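Local coordinates for protein putative adhesin (Komagataella phaffii, PDB 5FX8) that is a putative yeast cell-surface adhesin that may mediate cell-cell interaction, meeting other proteins through salt bridges and hydrogen bonds, at residues 179-184 with 278-283; 149-154 with 295-300; 46-51 with 90-95; 27-32 with 108-113; 197-202 with 257-262. One frame throughout, in Å; residues are numbered along the deposited sequence.

Contact 1: residues 179-184 with 278-283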
# COMPACT_ATOMS: atom_id res chain seq x y z
N ILE C 179 -6.78 -1.45 31.21
CA ILE C 179 -7.21 -1.23 32.58
C ILE C 179 -8.24 -2.29 32.93
O ILE C 179 -9.26 -2.41 32.26
CB ILE C 179 -7.81 0.17 32.77
CG1 ILE C 179 -6.79 1.23 32.39
CG2 ILE C 179 -8.28 0.32 34.19
CD1 ILE C 179 -7.28 2.64 32.53
N ASP C 180 -7.96 -3.03 34.00
CA ASP C 180 -8.87 -4.02 34.56
C ASP C 180 -9.30 -3.62 35.96
O ASP C 180 -8.46 -3.34 36.81
CB ASP C 180 -8.19 -5.38 34.60
CG ASP C 180 -7.66 -5.79 33.28
OD1 ASP C 180 -8.43 -5.72 32.30
OD2 ASP C 180 -6.47 -6.17 33.20
N ILE C 181 -10.60 -3.65 36.22
CA ILE C 181 -11.16 -3.24 37.50
C ILE C 181 -12.15 -4.29 37.98
O ILE C 181 -12.98 -4.77 37.19
CB ILE C 181 -11.83 -1.86 37.39
CG1 ILE C 181 -10.80 -0.80 37.04
CG2 ILE C 181 -12.47 -1.47 38.67
CD1 ILE C 181 -11.38 0.35 36.32
N SER C 182 -12.09 -4.64 39.25
CA SER C 182 -13.15 -5.41 39.89
C SER C 182 -13.38 -4.90 41.30
O SER C 182 -12.43 -4.58 42.01
CB SER C 182 -12.81 -6.89 39.92
OG SER C 182 -11.66 -7.07 40.70
N THR C 183 -14.65 -4.84 41.71
CA THR C 183 -15.06 -4.42 43.04
C THR C 183 -15.87 -5.53 43.68
O THR C 183 -16.71 -6.14 43.03
CB THR C 183 -15.95 -3.16 42.99
OG1 THR C 183 -15.48 -2.27 41.98
CG2 THR C 183 -15.92 -2.42 44.31
N VAL C 184 -15.63 -5.79 44.97
CA VAL C 184 -16.53 -6.59 45.79
C VAL C 184 -16.89 -5.82 47.05
O VAL C 184 -16.05 -5.14 47.64
CB VAL C 184 -15.91 -7.96 46.13
CG1 VAL C 184 -15.37 -8.56 44.94
CG2 VAL C 184 -14.85 -7.84 47.13
N ASN C 278 -15.33 -2.68 51.26
CA ASN C 278 -15.22 -2.52 49.81
C ASN C 278 -13.78 -2.65 49.37
O ASN C 278 -12.92 -1.93 49.88
CB ASN C 278 -15.75 -1.17 49.36
CG ASN C 278 -15.62 -0.98 47.86
OD1 ASN C 278 -14.53 -0.76 47.35
ND2 ASN C 278 -16.73 -1.07 47.17
N VAL C 279 -13.52 -3.51 48.40
CA VAL C 279 -12.20 -3.61 47.79
C VAL C 279 -12.33 -3.35 46.30
O VAL C 279 -13.35 -3.66 45.69
CB VAL C 279 -11.56 -4.97 48.07
CG1 VAL C 279 -12.37 -6.03 47.44
CG2 VAL C 279 -10.17 -5.00 47.52
N VAL C 280 -11.30 -2.74 45.73
CA VAL C 280 -11.21 -2.50 44.30
C VAL C 280 -9.82 -2.94 43.88
O VAL C 280 -8.83 -2.32 44.26
CB VAL C 280 -11.44 -1.04 43.92
CG1 VAL C 280 -11.12 -0.86 42.48
CG2 VAL C 280 -12.84 -0.68 44.15
N ASN C 281 -9.75 -4.00 43.08
CA ASN C 281 -8.49 -4.40 42.47
C ASN C 281 -8.37 -3.73 41.11
O ASN C 281 -9.29 -3.79 40.30
CB ASN C 281 -8.44 -5.91 42.33
CG ASN C 281 -8.81 -6.62 43.60
OD1 ASN C 281 -9.99 -6.80 43.91
ND2 ASN C 281 -7.80 -7.02 44.36
N VAL C 282 -7.25 -3.08 40.87
CA VAL C 282 -6.99 -2.40 39.61
C VAL C 282 -5.69 -2.94 39.05
O VAL C 282 -4.65 -2.86 39.72
CB VAL C 282 -6.92 -0.88 39.78
CG1 VAL C 282 -6.46 -0.23 38.50
CG2 VAL C 282 -8.26 -0.35 40.18
N ASP C 283 -5.73 -3.51 37.86
CA ASP C 283 -4.54 -4.01 37.19
C ASP C 283 -4.27 -3.15 35.96
O ASP C 283 -5.15 -3.00 35.11
CB ASP C 283 -4.70 -5.47 36.79
CG ASP C 283 -4.97 -6.35 37.98
OD1 ASP C 283 -6.12 -6.37 38.47
OD2 ASP C 283 -4.02 -7.01 38.42
O HOH W 1 -4.69 -4.42 32.50

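Contact 2: residues 149-154 with 295-300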
# COMPACT_ATOMS: atom_id res chain seq x y z
N ARG C 149 -2.18 11.59 42.25
CA ARG C 149 -2.34 11.32 40.83
C ARG C 149 -1.18 10.51 40.27
O ARG C 149 -0.80 10.71 39.12
CB ARG C 149 -2.51 12.60 40.03
CG ARG C 149 -3.79 13.38 40.31
CD ARG C 149 -4.98 12.45 40.41
NE ARG C 149 -6.25 13.13 40.20
CZ ARG C 149 -7.41 12.52 40.34
NH1 ARG C 149 -7.43 11.25 40.70
NH2 ARG C 149 -8.55 13.15 40.13
N SER C 150 -0.62 9.62 41.08
CA SER C 150 0.50 8.79 40.67
C SER C 150 0.16 7.31 40.66
O SER C 150 1.03 6.49 40.38
CB SER C 150 1.70 9.00 41.60
OG SER C 150 1.56 8.20 42.77
N GLN C 151 -1.06 6.96 40.98
CA GLN C 151 -1.49 5.58 40.98
C GLN C 151 -3.00 5.58 41.04
O GLN C 151 -3.60 6.63 41.28
CB GLN C 151 -0.88 4.82 42.15
CG GLN C 151 -1.15 5.46 43.48
CD GLN C 151 -0.66 4.62 44.62
OE1 GLN C 151 -0.50 3.42 44.48
NE2 GLN C 151 -0.41 5.25 45.77
N PRO C 152 -3.66 4.45 40.82
CA PRO C 152 -5.12 4.42 40.99
C PRO C 152 -5.50 4.70 42.43
O PRO C 152 -4.93 4.13 43.36
CB PRO C 152 -5.48 3.00 40.58
CG PRO C 152 -4.37 2.57 39.72
CD PRO C 152 -3.16 3.18 40.29
N ILE C 153 -6.48 5.58 42.61
CA ILE C 153 -7.04 5.87 43.92
C ILE C 153 -8.52 5.51 43.91
O ILE C 153 -9.11 5.26 42.87
CB ILE C 153 -6.82 7.32 44.34
CG1 ILE C 153 -7.52 8.27 43.38
CG2 ILE C 153 -5.35 7.61 44.41
CD1 ILE C 153 -7.42 9.68 43.80
N LYS C 154 -9.12 5.48 45.11
CA LYS C 154 -10.52 5.19 45.34
C LYS C 154 -11.11 6.28 46.22
O LYS C 154 -10.46 6.72 47.17
CB LYS C 154 -10.67 3.82 45.99
CG LYS C 154 -11.97 3.16 45.66
CD LYS C 154 -12.67 2.64 46.86
CE LYS C 154 -11.87 1.60 47.51
NZ LYS C 154 -12.62 1.06 48.66
N THR C 295 0.97 -4.07 36.49
CA THR C 295 1.03 -3.58 37.86
C THR C 295 -0.35 -3.64 38.52
O THR C 295 -1.30 -3.05 38.01
CB THR C 295 1.54 -2.14 37.90
OG1 THR C 295 2.72 -2.01 37.11
CG2 THR C 295 1.90 -1.79 39.29
N SER C 296 -0.43 -4.34 39.66
CA SER C 296 -1.67 -4.54 40.40
C SER C 296 -1.75 -3.63 41.62
O SER C 296 -0.74 -3.31 42.25
CB SER C 296 -1.81 -5.98 40.86
OG SER C 296 -1.99 -6.81 39.74
N PHE C 297 -2.97 -3.21 41.95
CA PHE C 297 -3.24 -2.35 43.10
C PHE C 297 -4.46 -2.87 43.83
O PHE C 297 -5.40 -3.39 43.22
CB PHE C 297 -3.48 -0.88 42.71
CG PHE C 297 -2.36 -0.25 41.96
CD1 PHE C 297 -2.19 -0.49 40.61
CD2 PHE C 297 -1.49 0.61 42.60
CE1 PHE C 297 -1.16 0.09 39.92
CE2 PHE C 297 -0.46 1.20 41.91
CZ PHE C 297 -0.29 0.93 40.57
N VAL C 298 -4.46 -2.72 45.15
CA VAL C 298 -5.59 -3.08 45.99
C VAL C 298 -6.02 -1.84 46.76
O VAL C 298 -5.18 -1.15 47.35
CB VAL C 298 -5.23 -4.23 46.94
CG1 VAL C 298 -6.47 -4.75 47.62
CG2 VAL C 298 -4.59 -5.33 46.16
N LEU C 299 -7.31 -1.55 46.72
CA LEU C 299 -7.88 -0.36 47.36
C LEU C 299 -9.04 -0.82 48.25
O LEU C 299 -10.17 -1.00 47.79
CB LEU C 299 -8.33 0.65 46.31
CG LEU C 299 -7.38 0.89 45.13
CD1 LEU C 299 -8.09 1.65 44.06
CD2 LEU C 299 -6.18 1.65 45.55
N ASP C 300 -8.76 -1.01 49.54
CA ASP C 300 -9.74 -1.64 50.43
C ASP C 300 -10.34 -0.67 51.43
O ASP C 300 -10.99 -1.12 52.38
CB ASP C 300 -9.12 -2.83 51.15
CG ASP C 300 -7.71 -2.56 51.63
OD1 ASP C 300 -7.37 -1.38 51.87
OD2 ASP C 300 -6.95 -3.53 51.79

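Contact 3: residues 46-51 with 90-95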
# COMPACT_ATOMS: atom_id res chain seq x y z
N ILE C 46 -14.99 18.68 81.96
CA ILE C 46 -13.89 19.22 81.20
C ILE C 46 -14.46 19.67 79.87
O ILE C 46 -14.95 18.85 79.09
CB ILE C 46 -12.77 18.20 80.98
CG1 ILE C 46 -12.38 17.58 82.31
CG2 ILE C 46 -11.59 18.87 80.35
CD1 ILE C 46 -11.23 16.63 82.23
N GLU C 47 -14.41 20.97 79.62
CA GLU C 47 -14.96 21.54 78.40
C GLU C 47 -13.84 21.80 77.40
O GLU C 47 -12.85 22.45 77.73
CB GLU C 47 -15.71 22.82 78.72
CG GLU C 47 -16.94 22.55 79.52
CD GLU C 47 -17.85 23.73 79.53
OE1 GLU C 47 -17.34 24.86 79.46
OE2 GLU C 47 -19.09 23.52 79.59
N VAL C 48 -14.00 21.28 76.18
CA VAL C 48 -13.04 21.46 75.09
C VAL C 48 -13.80 21.94 73.87
O VAL C 48 -14.75 21.30 73.42
CB VAL C 48 -12.27 20.18 74.73
CG1 VAL C 48 -11.17 20.52 73.76
CG2 VAL C 48 -11.67 19.52 75.92
N SER C 49 -13.36 23.06 73.31
CA SER C 49 -14.04 23.58 72.14
C SER C 49 -13.47 22.90 70.90
O SER C 49 -12.28 22.61 70.84
CB SER C 49 -13.88 25.08 72.05
OG SER C 49 -12.52 25.40 71.84
N ILE C 50 -14.35 22.59 69.97
CA ILE C 50 -13.96 22.00 68.69
C ILE C 50 -14.01 23.12 67.65
O ILE C 50 -15.01 23.84 67.60
CB ILE C 50 -14.90 20.84 68.30
CG1 ILE C 50 -14.46 19.51 68.92
CG2 ILE C 50 -14.97 20.67 66.79
CD1 ILE C 50 -14.60 19.44 70.39
N PRO C 51 -12.97 23.31 66.85
CA PRO C 51 -12.99 24.38 65.85
C PRO C 51 -14.10 24.17 64.83
O PRO C 51 -14.41 23.05 64.45
CB PRO C 51 -11.61 24.27 65.19
CG PRO C 51 -11.14 22.92 65.51
CD PRO C 51 -11.70 22.57 66.84
N LEU C 90 -17.23 20.53 73.60
CA LEU C 90 -17.39 19.14 74.00
C LEU C 90 -17.18 19.05 75.51
O LEU C 90 -16.17 19.52 76.02
CB LEU C 90 -16.41 18.25 73.25
CG LEU C 90 -16.54 16.74 73.43
CD1 LEU C 90 -17.88 16.28 72.91
CD2 LEU C 90 -15.43 15.99 72.75
N THR C 91 -18.14 18.46 76.22
CA THR C 91 -18.05 18.35 77.67
C THR C 91 -17.81 16.91 78.08
O THR C 91 -18.60 16.03 77.74
CB THR C 91 -19.31 18.87 78.35
OG1 THR C 91 -19.62 20.18 77.87
CG2 THR C 91 -19.10 18.91 79.84
N PHE C 92 -16.75 16.66 78.82
CA PHE C 92 -16.55 15.35 79.41
C PHE C 92 -17.05 15.42 80.85
O PHE C 92 -16.71 16.36 81.58
CB PHE C 92 -15.09 14.94 79.37
CG PHE C 92 -14.51 14.86 77.99
CD1 PHE C 92 -14.16 15.99 77.29
CD2 PHE C 92 -14.26 13.64 77.41
CE1 PHE C 92 -13.61 15.90 76.03
CE2 PHE C 92 -13.72 13.56 76.18
CZ PHE C 92 -13.40 14.69 75.48
N THR C 93 -17.87 14.46 81.25
CA THR C 93 -18.46 14.44 82.57
C THR C 93 -18.20 13.10 83.23
O THR C 93 -18.77 12.09 82.83
CB THR C 93 -19.95 14.71 82.49
OG1 THR C 93 -20.15 15.99 81.89
CG2 THR C 93 -20.55 14.70 83.85
N PHE C 94 -17.37 13.10 84.26
CA PHE C 94 -17.05 11.86 84.95
C PHE C 94 -18.23 11.37 85.79
O PHE C 94 -19.08 12.15 86.22
CB PHE C 94 -15.82 12.06 85.82
CG PHE C 94 -14.58 12.36 85.05
CD1 PHE C 94 -14.30 13.64 84.63
CD2 PHE C 94 -13.67 11.37 84.77
CE1 PHE C 94 -13.14 13.91 83.93
CE2 PHE C 94 -12.52 11.64 84.08
CZ PHE C 94 -12.26 12.89 83.66
N SER C 95 -18.26 10.06 86.05
CA SER C 95 -19.44 9.37 86.61
C SER C 95 -19.09 8.72 87.94
O SER C 95 -19.13 7.49 88.10
CB SER C 95 -19.97 8.34 85.59
OG SER C 95 -20.02 8.85 84.26

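Contact 4: residues 27-32 with 108-113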
# COMPACT_ATOMS: atom_id res chain seq x y z
N VAL C 27 -10.04 12.67 65.79
CA VAL C 27 -9.72 13.68 66.81
C VAL C 27 -9.61 12.98 68.15
O VAL C 27 -10.62 12.59 68.73
CB VAL C 27 -10.77 14.78 66.86
CG1 VAL C 27 -10.41 15.78 67.91
CG2 VAL C 27 -10.87 15.47 65.55
N SER C 28 -8.39 12.85 68.69
CA SER C 28 -8.10 12.03 69.86
C SER C 28 -7.81 12.88 71.09
O SER C 28 -6.95 13.76 71.06
CB SER C 28 -6.90 11.13 69.60
OG SER C 28 -7.20 10.23 68.56
N PHE C 29 -8.49 12.59 72.19
CA PHE C 29 -8.30 13.30 73.45
C PHE C 29 -7.56 12.37 74.39
O PHE C 29 -8.13 11.41 74.89
CB PHE C 29 -9.65 13.75 74.03
CG PHE C 29 -10.38 14.72 73.16
CD1 PHE C 29 -11.24 14.28 72.17
CD2 PHE C 29 -10.17 16.08 73.30
CE1 PHE C 29 -11.90 15.16 71.35
CE2 PHE C 29 -10.84 16.97 72.50
CZ PHE C 29 -11.70 16.51 71.52
N VAL C 30 -6.30 12.64 74.60
CA VAL C 30 -5.45 11.79 75.42
C VAL C 30 -5.59 12.21 76.87
O VAL C 30 -5.53 13.40 77.19
CB VAL C 30 -3.98 11.88 74.96
CG1 VAL C 30 -3.07 11.01 75.81
CG2 VAL C 30 -3.90 11.48 73.53
N PHE C 31 -5.79 11.23 77.75
CA PHE C 31 -5.93 11.44 79.18
C PHE C 31 -4.80 10.72 79.90
O PHE C 31 -4.59 9.52 79.68
CB PHE C 31 -7.27 10.93 79.69
CG PHE C 31 -8.45 11.71 79.21
CD1 PHE C 31 -9.01 11.46 77.98
CD2 PHE C 31 -9.03 12.68 80.00
CE1 PHE C 31 -10.09 12.15 77.55
CE2 PHE C 31 -10.11 13.37 79.57
CZ PHE C 31 -10.64 13.10 78.33
N SER C 32 -4.09 11.44 80.75
CA SER C 32 -2.98 10.87 81.50
C SER C 32 -2.83 11.59 82.83
O SER C 32 -3.33 12.70 83.02
CB SER C 32 -1.67 10.96 80.71
OG SER C 32 -0.58 10.48 81.49
N VAL C 108 -9.90 9.18 74.33
CA VAL C 108 -11.22 9.32 73.72
C VAL C 108 -11.02 9.94 72.35
O VAL C 108 -10.39 10.99 72.21
CB VAL C 108 -12.16 10.16 74.60
CG1 VAL C 108 -13.34 10.69 73.78
CG2 VAL C 108 -12.69 9.34 75.76
N PHE C 109 -11.55 9.29 71.32
CA PHE C 109 -11.48 9.84 69.99
C PHE C 109 -12.85 9.83 69.33
O PHE C 109 -13.71 9.01 69.65
CB PHE C 109 -10.46 9.11 69.12
CG PHE C 109 -10.90 7.76 68.65
CD1 PHE C 109 -11.66 7.63 67.51
CD2 PHE C 109 -10.48 6.62 69.30
CE1 PHE C 109 -12.05 6.41 67.07
CE2 PHE C 109 -10.86 5.39 68.86
CZ PHE C 109 -11.65 5.29 67.74
N PHE C 110 -13.04 10.77 68.43
CA PHE C 110 -14.17 10.79 67.53
C PHE C 110 -13.66 11.03 66.12
O PHE C 110 -12.60 11.61 65.92
CB PHE C 110 -15.15 11.87 67.90
CG PHE C 110 -15.75 11.73 69.24
CD1 PHE C 110 -16.87 10.94 69.44
CD2 PHE C 110 -15.22 12.41 70.32
CE1 PHE C 110 -17.45 10.83 70.70
CE2 PHE C 110 -15.79 12.31 71.58
CZ PHE C 110 -16.90 11.51 71.77
N THR C 111 -14.43 10.56 65.13
CA THR C 111 -14.12 10.79 63.73
C THR C 111 -15.00 11.93 63.22
O THR C 111 -16.22 11.84 63.24
CB THR C 111 -14.29 9.53 62.87
OG1 THR C 111 -15.66 9.13 62.86
CG2 THR C 111 -13.45 8.41 63.39
N LEU C 112 -14.36 12.99 62.75
CA LEU C 112 -15.06 14.16 62.25
C LEU C 112 -14.73 14.35 60.78
O LEU C 112 -13.73 13.84 60.27
CB LEU C 112 -14.67 15.41 63.05
CG LEU C 112 -14.78 15.26 64.56
CD1 LEU C 112 -14.37 16.52 65.26
CD2 LEU C 112 -16.19 14.96 64.90
N LYS C 113 -15.59 15.08 60.09
CA LYS C 113 -15.37 15.53 58.73
C LYS C 113 -15.15 17.04 58.72
O LYS C 113 -15.59 17.76 59.62
CB LYS C 113 -16.56 15.19 57.84
CG LYS C 113 -16.77 13.72 57.58
CD LYS C 113 -15.60 13.08 56.86
CE LYS C 113 -16.04 11.90 56.00
NZ LYS C 113 -16.95 12.34 54.88

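Contact 5: residues 197-202 with 257-262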
# COMPACT_ATOMS: atom_id res chain seq x y z
N TYR C 197 -18.44 6.49 33.37
CA TYR C 197 -17.04 6.88 33.44
C TYR C 197 -16.89 8.23 32.78
O TYR C 197 -17.77 8.70 32.06
CB TYR C 197 -16.12 5.83 32.80
CG TYR C 197 -16.06 5.87 31.29
CD1 TYR C 197 -16.99 5.19 30.52
CD2 TYR C 197 -15.06 6.58 30.64
CE1 TYR C 197 -16.95 5.23 29.14
CE2 TYR C 197 -15.00 6.63 29.27
CZ TYR C 197 -15.95 5.95 28.51
OH TYR C 197 -15.88 6.00 27.13
N ALA C 198 -15.76 8.87 33.05
CA ALA C 198 -15.44 10.14 32.44
C ALA C 198 -13.93 10.22 32.32
O ALA C 198 -13.21 9.55 33.04
CB ALA C 198 -15.98 11.30 33.26
N VAL C 199 -13.47 11.07 31.41
CA VAL C 199 -12.05 11.33 31.24
C VAL C 199 -11.86 12.83 31.27
O VAL C 199 -12.39 13.54 30.41
CB VAL C 199 -11.51 10.74 29.92
CG1 VAL C 199 -10.02 10.88 29.87
CG2 VAL C 199 -11.88 9.29 29.77
N GLY C 200 -11.11 13.32 32.25
CA GLY C 200 -10.86 14.74 32.39
C GLY C 200 -9.38 15.04 32.29
O GLY C 200 -8.54 14.19 32.59
N SER C 201 -9.07 16.25 31.87
CA SER C 201 -7.68 16.67 31.73
C SER C 201 -7.34 17.95 32.46
O SER C 201 -6.16 18.31 32.51
CB SER C 201 -7.34 16.85 30.25
OG SER C 201 -8.27 17.73 29.65
N SER C 202 -8.31 18.65 33.03
CA SER C 202 -8.03 19.92 33.70
C SER C 202 -7.35 19.72 35.06
O SER C 202 -6.13 19.88 35.17
CB SER C 202 -9.32 20.68 33.91
OG SER C 202 -10.03 20.04 34.95
N ASP C 257 -1.16 11.45 28.94
CA ASP C 257 -0.32 11.76 30.08
C ASP C 257 -0.99 12.75 31.05
O ASP C 257 -0.76 12.68 32.25
CB ASP C 257 1.00 12.30 29.57
CG ASP C 257 1.81 12.95 30.63
OD1 ASP C 257 2.47 12.21 31.39
OD2 ASP C 257 1.78 14.19 30.70
N ASP C 258 -1.83 13.64 30.54
CA ASP C 258 -2.47 14.66 31.37
C ASP C 258 -3.93 14.34 31.69
O ASP C 258 -4.69 15.23 32.05
CB ASP C 258 -2.37 16.02 30.69
CG ASP C 258 -3.35 16.17 29.53
OD1 ASP C 258 -3.48 15.25 28.70
OD2 ASP C 258 -4.02 17.23 29.45
N GLU C 259 -4.34 13.09 31.53
CA GLU C 259 -5.74 12.75 31.67
C GLU C 259 -5.93 11.82 32.86
O GLU C 259 -5.01 11.13 33.30
CB GLU C 259 -6.27 12.10 30.39
CG GLU C 259 -6.61 13.11 29.30
CD GLU C 259 -7.09 12.43 28.03
OE1 GLU C 259 -6.80 11.23 27.88
OE2 GLU C 259 -7.76 13.09 27.20
N VAL C 260 -7.15 11.83 33.41
CA VAL C 260 -7.55 10.92 34.48
C VAL C 260 -8.85 10.26 34.06
O VAL C 260 -9.81 10.96 33.73
CB VAL C 260 -7.72 11.65 35.83
CG1 VAL C 260 -8.41 10.76 36.82
CG2 VAL C 260 -6.40 12.04 36.40
N LEU C 261 -8.87 8.93 34.06
CA LEU C 261 -10.09 8.15 33.89
C LEU C 261 -10.77 7.96 35.24
O LEU C 261 -10.16 7.46 36.18
CB LEU C 261 -9.79 6.78 33.29
CG LEU C 261 -10.97 5.83 33.25
CD1 LEU C 261 -11.97 6.37 32.33
CD2 LEU C 261 -10.54 4.51 32.75
N ARG C 262 -12.05 8.31 35.32
CA ARG C 262 -12.80 8.19 36.56
C ARG C 262 -13.99 7.28 36.33
O ARG C 262 -14.87 7.60 35.54
CB ARG C 262 -13.25 9.56 37.07
CG ARG C 262 -14.26 9.52 38.19
CD ARG C 262 -14.35 10.84 38.91
NE ARG C 262 -13.15 11.04 39.71
CZ ARG C 262 -12.86 12.18 40.32
NH1 ARG C 262 -13.69 13.21 40.21
NH2 ARG C 262 -11.75 12.29 41.04

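Contact 1: residues 179-184 with 278-283
Asp180 and Asp283 face each other as a hydrogen-bonded antiparallel pair and bury more surface here than any other residues. Their backbones are joined in both directions: Asp180 N gives to Asp283 O at 3.0 Å, and Asp283 N gives to Asp180 O at 2.9 Å. Both side chains leave the sheet on the same side. Each CG stands anti to its own carbonyl carbon (chi1 -54° in Asp180, -59° in Asp283). The two side chains then run at roughly a right angle, with their carboxylate planes 47° apart. Asp180 OD2 and Asp283 OD1 stay 5.3 Å from each other, so the acids do not meet. A water links the pair. It donates to Asp180 OD2 at 2.6 Å and to Asp283 O at 3.0 Å, so this carbonyl receives both the water and Asp180 N. Asp283 OD2 also bonds Ser296 OG on the next strand, and Asp180 OD1 has a weak bond to Ser250 OG. Ser182 and Asn281 repeat the hydrogen-bonded pattern on the same face, as do Val184 and Val279. Ile181, Thr183, Val280 and Val282 point to the other face. There Thr183 CG2 meets Val280 CG2 at 3.5 Å, and Ile181 CG1 lies alongside Val282 CG2. This face packs on strands 162-170 and 260-268. The chemistry is thus split between the faces: a mostly apolar one turned to the sandwich core and a more polar one where water and serine hydroxyls probably help to offset the like charges of two nearby acids.

Contact 2: residues 149-154 with 295-300
With CG anti to its carbonyl carbon (chi1 -58°), Phe297 turns one ring face to the pyrrolidine of Pro152. Pro152 CD sits over the middle of that face, 3.5 Å from the ring centroid of Phe297 and 5° off the normal. This is a CH-pi contact. Gln151 CG sits between the backbone N and the carbonyl carbon, and the chain then extends, which carries OE1 to the edge of the same ring, 3.4 Å from Phe297 CE2. The amide and ring planes are 68° apart. Gln151 NE2 bonds Asp148. Leu299 continues the packing: CD2 touches Pro152 O at 3.5 Å, and CD1 lies 3.9 Å from Lys154 CB. The Lys154 chain bends twice along its length and lays CE beside Leu299 O. Its ammonium group, NZ, bonds Glu301 O and Asn278 OD1. Pro152 also rests on Val282 and Ile169. Side chains do most of the touching, two of them against backbone carbonyls. The two strands are not paired in one sheet. The contact lies where the outermost strands 153-158 and 294-304 of two five-stranded sheets come together. Such face-to-face closure is that of a beta sandwich, here the second cohesin-like domain.

Contact 3: residues 46-51 with 90-95
Ile46 O is approached by three groups of segment 90-95. Phe92 N gives it a hydrogen bond of 2.8 Å. Thr91 CA adds a CH...O contact at 3.4 Å. Phe92 CD1 comes to the same oxygen at 3.5 Å, so the oxygen lies at the edge of the Phe92 ring. The return bond runs from Ile46 N to Phe92 O. Val48 and Leu90 form the next hydrogen-bonded pair, again bonded both ways. Ile46, Val48, Leu90 and Phe92 all turn to one face. There the extended Ile46 chain (chi2 -176°) brings CD1 to the edge of the Phe94 ring, 3.7 Å from CE1 of Phe94. Further along, Ile50 CD1 lies against Leu90 CB at 3.6 Å. On the other face Glu47 and Thr91 run side by side, with Glu47 OE2 3.8 Å from Thr91 OG1. The inward face is deeply packed. Phe92 makes edge-to-face ring contacts with Phe29 and Phe31, and Val48 rests on Ile4 and Ile7. This is an antiparallel strand pair whose apolar face turns inward and whose other face carries Glu47 and Thr91. It belongs to the beta sheet of the first cohesin-like domain.

Contact 4: residues 27-32 with 108-113
Val27, Ser28 and Phe29 run antiparallel to Phe110, Phe109 and Val108, with strand axes 4.4 Å apart and directions 175° from each other. Val27 with Phe110 and Phe29 with Val108 are hydrogen-bonded pairs. Ser28 with Phe109 between them is a non-hydrogen-bonded pair. Val27 N gives to Phe110 O at 2.8 Å, and Phe110 N returns to Val27 O at 3.0 Å. The second pair is also bonded both ways, with Val108 N to Phe29 O at 2.9 Å. The side chains of both hydrogen-bonded pairs share one face. Val27 CG2, anti to the carbonyl carbon, reaches Leu112 CD1 at 3.7 Å. The Phe29 ring has Val108 O at its edge, while its CE1 approaches Phe110 CD2 at 4.4 Å. Phe31 CE1 lies 4.1 Å from Val108 CB. Leu54 touches both Val27 and Leu112, and Phe56 meets Phe110 edge to face. On the opposite face Phe109 takes a different course. Its CG sits between the backbone N and the carbonyl carbon (chi1 75°), so the ring leads away from Ser28 and only CB stays near, 3.5 Å from Ser28 OG. Polar links outside the pair include Phe109 O with Thr309 OG1 and Thr111 OG1 with Arg308 N. Backbone bonds therefore set the register, while valine, leucine and phenylalanine side chains bury one face and leave little polar chemistry there.

Contact 5: residues 197-202 with 257-262
Leu261 and Tyr197 meet through one methyl group and the ring. In Leu261, chi1 of 172° and chi2 of 66° together bring CD1 toward strand 197-200. CD1 then lies 3.5 Å from Tyr197 CD2 and 3.9 Å from Val199 CG2. Tyr197 holds CG between its backbone N and carbonyl carbon (chi1 79°), which sets the ring where this methyl meets it. The ring also makes an edge-to-face contact with Phe251. Both branches of Val199 make contacts. While CG2 takes Leu261, CG1 faces the carboxylate of Glu259, 3.8 Å from Glu259 CD. Glu259 OE1 bonds Ala256 N, and OE2 makes a long, weak ion pair with Arg410 of the lipoxygenase chain. Ser201 CB lies 3.4 Å from Asp258 OD2, in the loop ends of the two segments. On the other face Arg262 leads its guanidinium away from its partner strand, bending at its third torsion. It bridges to Asp168 and Asp208 and makes a cation-pi contact with Phe209. Arg149 also bridges to Asp168, so the two arginines gather round one acid. Backbone bonds join Ala198 with Arg262 and Gly200 with Val260, each both ways; Arg262 N to Ala198 O is 2.8 Å. The strand axes are 4.7 Å apart. The arrangement is an antiparallel strand pair inside one sheet of the second cohesin-like beta sandwich, running out into loops at one end.

From the N terminus, contact 4 opens first, at residues 27-32. Contact 3 opens at 46-51 and closes at 90-95, before contact 4 closes at 108-113. One loop thus lies within the other. Contact 4 pairs strands 25-31 and 101-114, and contact 3 strands 45-49 and 89-94, within the first cohesin-like domain. In the second domain the order is contact 2, contact 1, contact 5. They open at 149, 179 and 197 and close in reverse, at 257-262, 278-283 and 295-300. No loops cross. Contact 5 joins strands of one sheet, contact 1 strands of the facing sheet, and contact 2 spans the two. The centres of contacts 3 and 5, in different domains, are about 45 Å apart.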